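Local coordinates for protein proline dehydrogenase (Deinococcus radiodurans, PDB 4H6Q) that oxidises L-proline to (S)-1-pyrroline-5-carboxylate with a bound FAD, passing the electrons to a quinone, the first step of proline breakdown to glutamate, at residues K251-Y260 against L270-L281. Sequence-based numbering, arbitrary orientation.
With FAD (flavin-adenine dinucleotide), chain C; TFB (tetrahydrofuran-2-carboxylic acid), chain D; GOL (glycerol), chain E.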
loop_
_atom_site.group_PDB
_atom_site.type_symbol
_atom_site.label_atom_id
_atom_site.label_comp_id
_atom_site.label_asym_id
_atom_site.label_seq_id
_atom_site.Cartn_x
_atom_site.Cartn_y
_atom_site.Cartn_z
ATOM N N LYS A 251 -21.200 -0.290 -3.525
ATOM C CA LYS A 251 -20.120 -1.206 -3.181
ATOM C C LYS A 251 -19.044 -1.321 -4.255
ATOM O O LYS A 251 -18.052 -2.016 -4.050
ATOM C CB LYS A 251 -20.688 -2.574 -2.786
ATOM C CG LYS A 251 -21.492 -2.470 -1.462
ATOM C CD LYS A 251 -22.121 -3.834 -1.062
ATOM C CE LYS A 251 -22.918 -3.682 0.172
ATOM N NZ LYS A 251 -24.259 -4.220 0.019
ATOM N N ASP A 252 -19.180 -0.564 -5.357
ATOM C CA ASP A 252 -18.143 -0.397 -6.372
ATOM C C ASP A 252 -17.317 0.877 -6.141
ATOM O O ASP A 252 -16.378 1.159 -6.919
ATOM C CB ASP A 252 -18.815 -0.263 -7.741
ATOM C CG ASP A 252 -19.813 0.956 -7.799
ATOM O OD1 ASP A 252 -20.711 1.110 -6.893
ATOM O OD2 ASP A 252 -19.728 1.750 -8.795
ATOM N N ALA A 253 -17.652 1.656 -5.107
ATOM C CA ALA A 253 -17.034 2.984 -4.927
ATOM C C ALA A 253 -15.880 3.005 -3.925
ATOM O O ALA A 253 -15.315 4.080 -3.655
ATOM C CB ALA A 253 -18.111 3.976 -4.494
ATOM N N PHE A 254 -15.541 1.847 -3.371
ATOM C CA PHE A 254 -14.481 1.781 -2.341
ATOM C C PHE A 254 -14.138 0.336 -2.188
ATOM O O PHE A 254 -14.880 -0.534 -2.679
ATOM C CB PHE A 254 -14.962 2.359 -0.990
ATOM C CG PHE A 254 -15.950 1.508 -0.312
ATOM C CD1 PHE A 254 -15.564 0.603 0.664
ATOM C CD2 PHE A 254 -17.303 1.521 -0.713
ATOM C CE1 PHE A 254 -16.508 -0.253 1.280
ATOM C CE2 PHE A 254 -18.225 0.675 -0.117
ATOM C CZ PHE A 254 -17.852 -0.183 0.871
ATOM N N GLU A 255 -13.047 0.033 -1.486
ATOM C CA GLU A 255 -12.702 -1.367 -1.197
ATOM C C GLU A 255 -12.060 -1.426 0.170
ATOM O O GLU A 255 -11.461 -0.431 0.653
ATOM C CB GLU A 255 -11.771 -1.964 -2.245
ATOM C CG GLU A 255 -10.380 -1.289 -2.343
ATOM C CD GLU A 255 -9.701 -1.586 -3.637
ATOM O OE1 GLU A 255 -8.463 -1.862 -3.660
ATOM O OE2 GLU A 255 -10.389 -1.517 -4.711
ATOM N N PHE A 256 -12.192 -2.594 0.790
ATOM C CA PHE A 256 -11.411 -2.917 1.995
ATOM C C PHE A 256 -10.077 -3.475 1.538
ATOM O O PHE A 256 -9.979 -4.148 0.500
ATOM C CB PHE A 256 -12.138 -3.954 2.853
ATOM C CG PHE A 256 -13.374 -3.414 3.506
ATOM C CD1 PHE A 256 -13.286 -2.487 4.547
ATOM C CD2 PHE A 256 -14.632 -3.741 2.992
ATOM C CE1 PHE A 256 -14.437 -1.979 5.136
ATOM C CE2 PHE A 256 -15.767 -3.253 3.561
ATOM C CZ PHE A 256 -15.692 -2.344 4.634
ATOM N N GLN A 257 -9.031 -3.209 2.338
ATOM C CA GLN A 257 -7.712 -3.786 2.073
ATOM C C GLN A 257 -7.109 -4.338 3.333
ATOM O O GLN A 257 -7.323 -3.793 4.423
ATOM C CB GLN A 257 -6.734 -2.753 1.481
ATOM C CG GLN A 257 -7.175 -2.246 0.087
ATOM C CD GLN A 257 -6.110 -1.383 -0.583
ATOM O OE1 GLN A 257 -5.125 -0.993 0.055
ATOM N NE2 GLN A 257 -6.309 -1.049 -1.858
ATOM N N MET A 258 -6.378 -5.469 3.203
ATOM C CA MET A 258 -5.747 -6.149 4.356
ATOM C C MET A 258 -4.365 -6.607 3.910
ATOM O O MET A 258 -4.107 -6.777 2.690
ATOM C CB MET A 258 -6.541 -7.412 4.719
ATOM C CG MET A 258 -7.830 -7.113 5.455
ATOM S SD MET A 258 -9.193 -6.874 4.345
ATOM C CE MET A 258 -10.367 -6.240 5.571
ATOM N N LEU A 259 -3.486 -6.832 4.890
ATOM C CA LEU A 259 -2.183 -7.411 4.602
ATOM C C LEU A 259 -2.297 -8.925 4.422
ATOM O O LEU A 259 -3.077 -9.587 5.151
ATOM C CB LEU A 259 -1.151 -7.066 5.691
ATOM C CG LEU A 259 -0.927 -5.557 5.981
ATOM C CD1 LEU A 259 0.144 -5.396 7.113
ATOM C CD2 LEU A 259 -0.482 -4.842 4.737
ATOM N N TYR A 260 -1.496 -9.454 3.508
ATOM C CA TYR A 260 -1.434 -10.916 3.309
ATOM C C TYR A 260 -1.277 -11.626 4.651
ATOM O O TYR A 260 -0.375 -11.270 5.460
ATOM C CB TYR A 260 -0.256 -11.209 2.386
ATOM C CG TYR A 260 -0.039 -12.657 2.012
ATOM C CD1 TYR A 260 -0.936 -13.392 1.211
ATOM C CD2 TYR A 260 1.117 -13.312 2.440
ATOM C CE1 TYR A 260 -0.619 -14.739 0.818
ATOM C CE2 TYR A 260 1.390 -14.595 2.113
ATOM C CZ TYR A 260 0.551 -15.298 1.329
ATOM O OH TYR A 260 0.933 -16.607 1.073
ATOM N N LEU A 270 -15.995 -10.705 3.662
ATOM C CA LEU A 270 -16.329 -9.442 2.991
ATOM C C LEU A 270 -16.545 -9.652 1.496
ATOM O O LEU A 270 -17.509 -9.107 0.910
ATOM C CB LEU A 270 -15.212 -8.412 3.234
ATOM C CG LEU A 270 -15.137 -7.897 4.671
ATOM C CD1 LEU A 270 -13.839 -7.112 4.900
ATOM C CD2 LEU A 270 -16.351 -7.043 4.947
ATOM N N ALA A 271 -15.735 -10.487 0.861
ATOM C CA ALA A 271 -15.924 -10.760 -0.562
ATOM C C ALA A 271 -17.246 -11.504 -0.784
ATOM O O ALA A 271 -17.997 -11.238 -1.747
ATOM C CB ALA A 271 -14.767 -11.618 -1.066
ATOM N N ALA A 272 -17.602 -12.409 0.118
ATOM C CA ALA A 272 -18.853 -13.149 -0.013
ATOM C C ALA A 272 -20.057 -12.228 0.168
ATOM O O ALA A 272 -21.121 -12.498 -0.348
ATOM C CB ALA A 272 -18.900 -14.324 0.989
ATOM N N GLU A 273 -19.922 -11.151 0.913
ATOM C CA GLU A 273 -20.982 -10.164 1.113
ATOM C C GLU A 273 -21.042 -9.180 -0.055
ATOM O O GLU A 273 -21.940 -8.337 -0.090
ATOM C CB GLU A 273 -20.725 -9.393 2.429
ATOM C CG GLU A 273 -20.941 -10.260 3.626
ATOM C CD GLU A 273 -20.618 -9.582 4.953
ATOM O OE1 GLU A 273 -20.067 -8.473 4.940
ATOM O OE2 GLU A 273 -20.913 -10.174 6.026
ATOM N N GLY A 274 -20.120 -9.272 -1.021
ATOM C CA GLY A 274 -20.177 -8.383 -2.187
ATOM C C GLY A 274 -19.355 -7.118 -2.019
ATOM O O GLY A 274 -19.436 -6.246 -2.895
ATOM N N TYR A 275 -18.563 -6.984 -0.943
ATOM C CA TYR A 275 -17.607 -5.865 -0.877
ATOM C C TYR A 275 -16.371 -6.169 -1.696
ATOM O O TYR A 275 -15.978 -7.338 -1.854
ATOM C CB TYR A 275 -17.208 -5.590 0.579
ATOM C CG TYR A 275 -18.379 -5.153 1.432
ATOM C CD1 TYR A 275 -18.862 -3.825 1.369
ATOM C CD2 TYR A 275 -19.053 -6.057 2.222
ATOM C CE1 TYR A 275 -19.928 -3.439 2.123
ATOM C CE2 TYR A 275 -20.153 -5.683 2.983
ATOM C CZ TYR A 275 -20.599 -4.385 2.936
ATOM O OH TYR A 275 -21.702 -4.025 3.704
ATOM N N ARG A 276 -15.739 -5.147 -2.218
ATOM C CA ARG A 276 -14.418 -5.320 -2.813
ATOM C C ARG A 276 -13.385 -5.489 -1.702
ATOM O O ARG A 276 -13.387 -4.723 -0.731
ATOM C CB ARG A 276 -14.041 -4.079 -3.613
ATOM C CG ARG A 276 -14.870 -3.920 -4.897
ATOM C CD ARG A 276 -14.504 -2.631 -5.651
ATOM N NE ARG A 276 -15.215 -2.627 -6.945
ATOM C CZ ARG A 276 -14.902 -1.812 -7.943
ATOM N NH1 ARG A 276 -13.927 -0.924 -7.751
ATOM N NH2 ARG A 276 -15.562 -1.876 -9.107
ATOM N N VAL A 277 -12.469 -6.441 -1.907
ATOM C CA VAL A 277 -11.362 -6.672 -0.988
ATOM C C VAL A 277 -10.094 -6.809 -1.828
ATOM O O VAL A 277 -10.074 -7.539 -2.822
ATOM C CB VAL A 277 -11.544 -7.960 -0.165
ATOM C CG1 VAL A 277 -10.357 -8.165 0.818
ATOM C CG2 VAL A 277 -12.880 -7.980 0.574
ATOM N N ARG A 278 -9.018 -6.119 -1.441
ATOM C CA ARG A 278 -7.737 -6.229 -2.147
ATOM C C ARG A 278 -6.633 -6.398 -1.129
ATOM O O ARG A 278 -6.486 -5.571 -0.224
ATOM C CB ARG A 278 -7.490 -4.976 -3.001
ATOM C CG ARG A 278 -6.239 -5.124 -3.874
ATOM C CD ARG A 278 -5.960 -3.843 -4.658
ATOM N NE ARG A 278 -7.022 -3.440 -5.608
ATOM C CZ ARG A 278 -7.108 -3.857 -6.871
ATOM N NH1 ARG A 278 -6.266 -4.775 -7.367
ATOM N NH2 ARG A 278 -8.022 -3.294 -7.656
ATOM N N VAL A 279 -5.847 -7.461 -1.279
ATOM C CA VAL A 279 -4.851 -7.814 -0.297
ATOM C C VAL A 279 -3.475 -7.357 -0.731
ATOM O O VAL A 279 -3.041 -7.575 -1.885
ATOM C CB VAL A 279 -4.860 -9.353 -0.048
ATOM C CG1 VAL A 279 -3.609 -9.849 0.672
ATOM C CG2 VAL A 279 -6.111 -9.711 0.737
ATOM N N TYR A 280 -2.751 -6.698 0.209
ATOM C CA TYR A 280 -1.384 -6.253 0.001
ATOM C C TYR A 280 -0.485 -7.486 0.055
ATOM O O TYR A 280 -0.421 -8.180 1.088
ATOM C CB TYR A 280 -1.052 -5.219 1.098
ATOM C CG TYR A 280 0.214 -4.417 0.885
ATOM C CD1 TYR A 280 0.157 -3.056 0.505
ATOM C CD2 TYR A 280 1.498 -4.976 1.132
ATOM C CE1 TYR A 280 1.294 -2.304 0.306
ATOM C CE2 TYR A 280 2.662 -4.229 0.927
ATOM C CZ TYR A 280 2.542 -2.898 0.498
ATOM O OH TYR A 280 3.715 -2.232 0.323
ATOM N N LEU A 281 0.204 -7.743 -1.060
ATOM C CA LEU A 281 0.850 -9.032 -1.333
ATOM C C LEU A 281 2.331 -8.794 -1.570
ATOM O O LEU A 281 2.772 -8.472 -2.648
ATOM C CB LEU A 281 0.201 -9.711 -2.533
ATOM C CG LEU A 281 0.481 -11.199 -2.735
ATOM C CD1 LEU A 281 1.909 -11.546 -3.155
ATOM C CD2 LEU A 281 0.020 -11.971 -1.548
HETATM P PA FAD C . -4.717 -2.528 14.772
HETATM O O1A FAD C . -5.569 -1.640 15.685
HETATM O O2A FAD C . -3.252 -2.449 14.903
HETATM O O5B FAD C . -5.046 -3.991 14.831
HETATM C C5B FAD C . -6.389 -4.423 14.678
HETATM C C4B FAD C . -6.544 -5.927 14.768
HETATM O O4B FAD C . -6.087 -6.472 13.552
HETATM C C3B FAD C . -5.693 -6.572 15.802
HETATM O O3B FAD C . -6.228 -6.539 17.115
HETATM C C2B FAD C . -5.559 -7.936 15.240
HETATM O O2B FAD C . -6.749 -8.684 15.368
HETATM C C1B FAD C . -5.341 -7.630 13.794
HETATM N N9A FAD C . -3.941 -7.387 13.443
HETATM C C8A FAD C . -3.408 -6.216 12.907
HETATM N N7A FAD C . -2.097 -6.324 12.693
HETATM C C5A FAD C . -1.739 -7.618 13.060
HETATM C C6A FAD C . -0.544 -8.313 13.077
HETATM N N6A FAD C . 0.671 -7.723 12.617
HETATM N N1A FAD C . -0.553 -9.578 13.525
HETATM C C2A FAD C . -1.681 -10.180 13.955
HETATM N N3A FAD C . -2.868 -9.553 13.970
HETATM C C4A FAD C . -2.901 -8.303 13.521
HETATM N N1 FAD C . 0.784 2.167 7.177
HETATM C C2 FAD C . 1.657 3.104 6.717
HETATM O O2 FAD C . 2.199 3.898 7.610
HETATM N N3 FAD C . 1.959 3.252 5.391
HETATM C C4 FAD C . 1.386 2.431 4.427
HETATM O O4 FAD C . 1.710 2.579 3.126
HETATM C C4X FAD C . 0.444 1.400 4.868
HETATM N N5 FAD C . -0.154 0.561 3.964
HETATM C C5X FAD C . -1.057 -0.357 4.450
HETATM C C6 FAD C . -1.696 -1.225 3.549
HETATM C C7 FAD C . -2.652 -2.159 4.022
HETATM C C7M FAD C . -3.349 -3.102 3.044
HETATM C C8 FAD C . -2.946 -2.199 5.407
HETATM C C8M FAD C . -3.959 -3.169 5.950
HETATM C C9 FAD C . -2.275 -1.351 6.302
HETATM C C9A FAD C . -1.360 -0.430 5.832
HETATM N N10 FAD C . -0.731 0.430 6.754
HETATM C C10 FAD C . 0.180 1.340 6.278
HETATM C "C1'" FAD C . -1.046 0.416 8.173
HETATM C "C2'" FAD C . -0.110 -0.327 9.075
HETATM O "O2'" FAD C . 0.412 -1.402 8.304
HETATM C "C3'" FAD C . -1.080 -0.499 10.270
HETATM O "O3'" FAD C . -0.936 0.435 11.298
HETATM C "C4'" FAD C . -1.241 -1.855 10.835
HETATM O "O4'" FAD C . -1.677 -2.633 9.777
HETATM C "C5'" FAD C . -2.275 -1.795 11.949
HETATM O "O5'" FAD C . -3.255 -2.755 11.701
HETATM P P FAD C . -4.812 -2.435 11.785
HETATM O O1P FAD C . -5.365 -1.171 11.058
HETATM O O2P FAD C . -5.446 -3.829 11.533
HETATM O O3P FAD C . -5.164 -2.228 13.347
HETATM O OA TFB D . 3.261 -0.183 4.356
HETATM C CA TFB D . 3.205 -1.007 5.514
HETATM C C TFB D . 4.563 -1.610 5.808
HETATM O OB TFB D . 4.759 -2.144 6.932
HETATM C CB TFB D . 2.239 -2.078 5.231
HETATM C CG TFB D . 2.217 -2.146 3.774
HETATM C CD TFB D . 2.668 -0.843 3.241
HETATM O OXT TFB D . 5.519 -1.592 4.948
HETATM C C1 GOL E . -9.854 0.305 -7.502
HETATM O O1 GOL E . -9.002 -0.580 -6.768
HETATM C C2 GOL E . -9.491 0.425 -8.965
HETATM O O2 GOL E . -9.998 -0.747 -9.563
HETATM C C3 GOL E . -7.970 0.497 -9.113
HETATM O O3 GOL E . -7.608 0.768 -10.457
HETATM O O HOH W 1 -16.841 -2.559 -1.652
HETATM O O HOH W 2 -18.426 -4.859 -5.006
#
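E255 and R278, on neighbouring parallel strands, give a worked example of a shared carboxylate. Followed outward, R278 first lays CB against E255 OE1 (3.3 Å). R278 CG follows at 4.0 Å from E255 OE1. CD passes the same oxygen and comes alongside Q257 NE2, and the chain then bends at chi3 (-62°), which brings R278 NE onto E255 OE1 at 2.9 Å. This salt bridge lies in the guanidinium plane and uses the syn side of the carboxylate, 22° out of its plane. Q257 NE2 donates to E255 OE1 (2.9 Å) from the anti side, through the opposite face. Two donors thus hold OE1, while OE2 bonds to Y226 OH, which together would limit the carboxylate's turning. At the tip, R278 NH2 donates to O1 of a glycerol, probably from the crystallisation liquor, which donates to E255 OE2; NH1 bonds to G59 O.

Backbone bonds join the strands from F256 N-R276 O to Y260 N-Y280 O, M258 N to R278 O being weak. Toward the helices, L270 CD1 touches F256 CD2 (4.0 Å), and F256 and Y275 form an offset edge-to-face pair, F256 giving the edge.

Further along the inner face, L259 CD2 packs on Y280 CB (3.7 Å) and on the flavin. TFB CG lies over one face of the Y280 ring, toward its rim, while Y280 OH bonds to D137 OD2. An alanine in place of Y280 would probably leave the inhibitor ring without this cover and D137 without its hydroxyl partner. The whole is a beta-alpha-beta unit of the proline dehydrogenase TIM barrel, the C-terminal ends of its strands lining the active site.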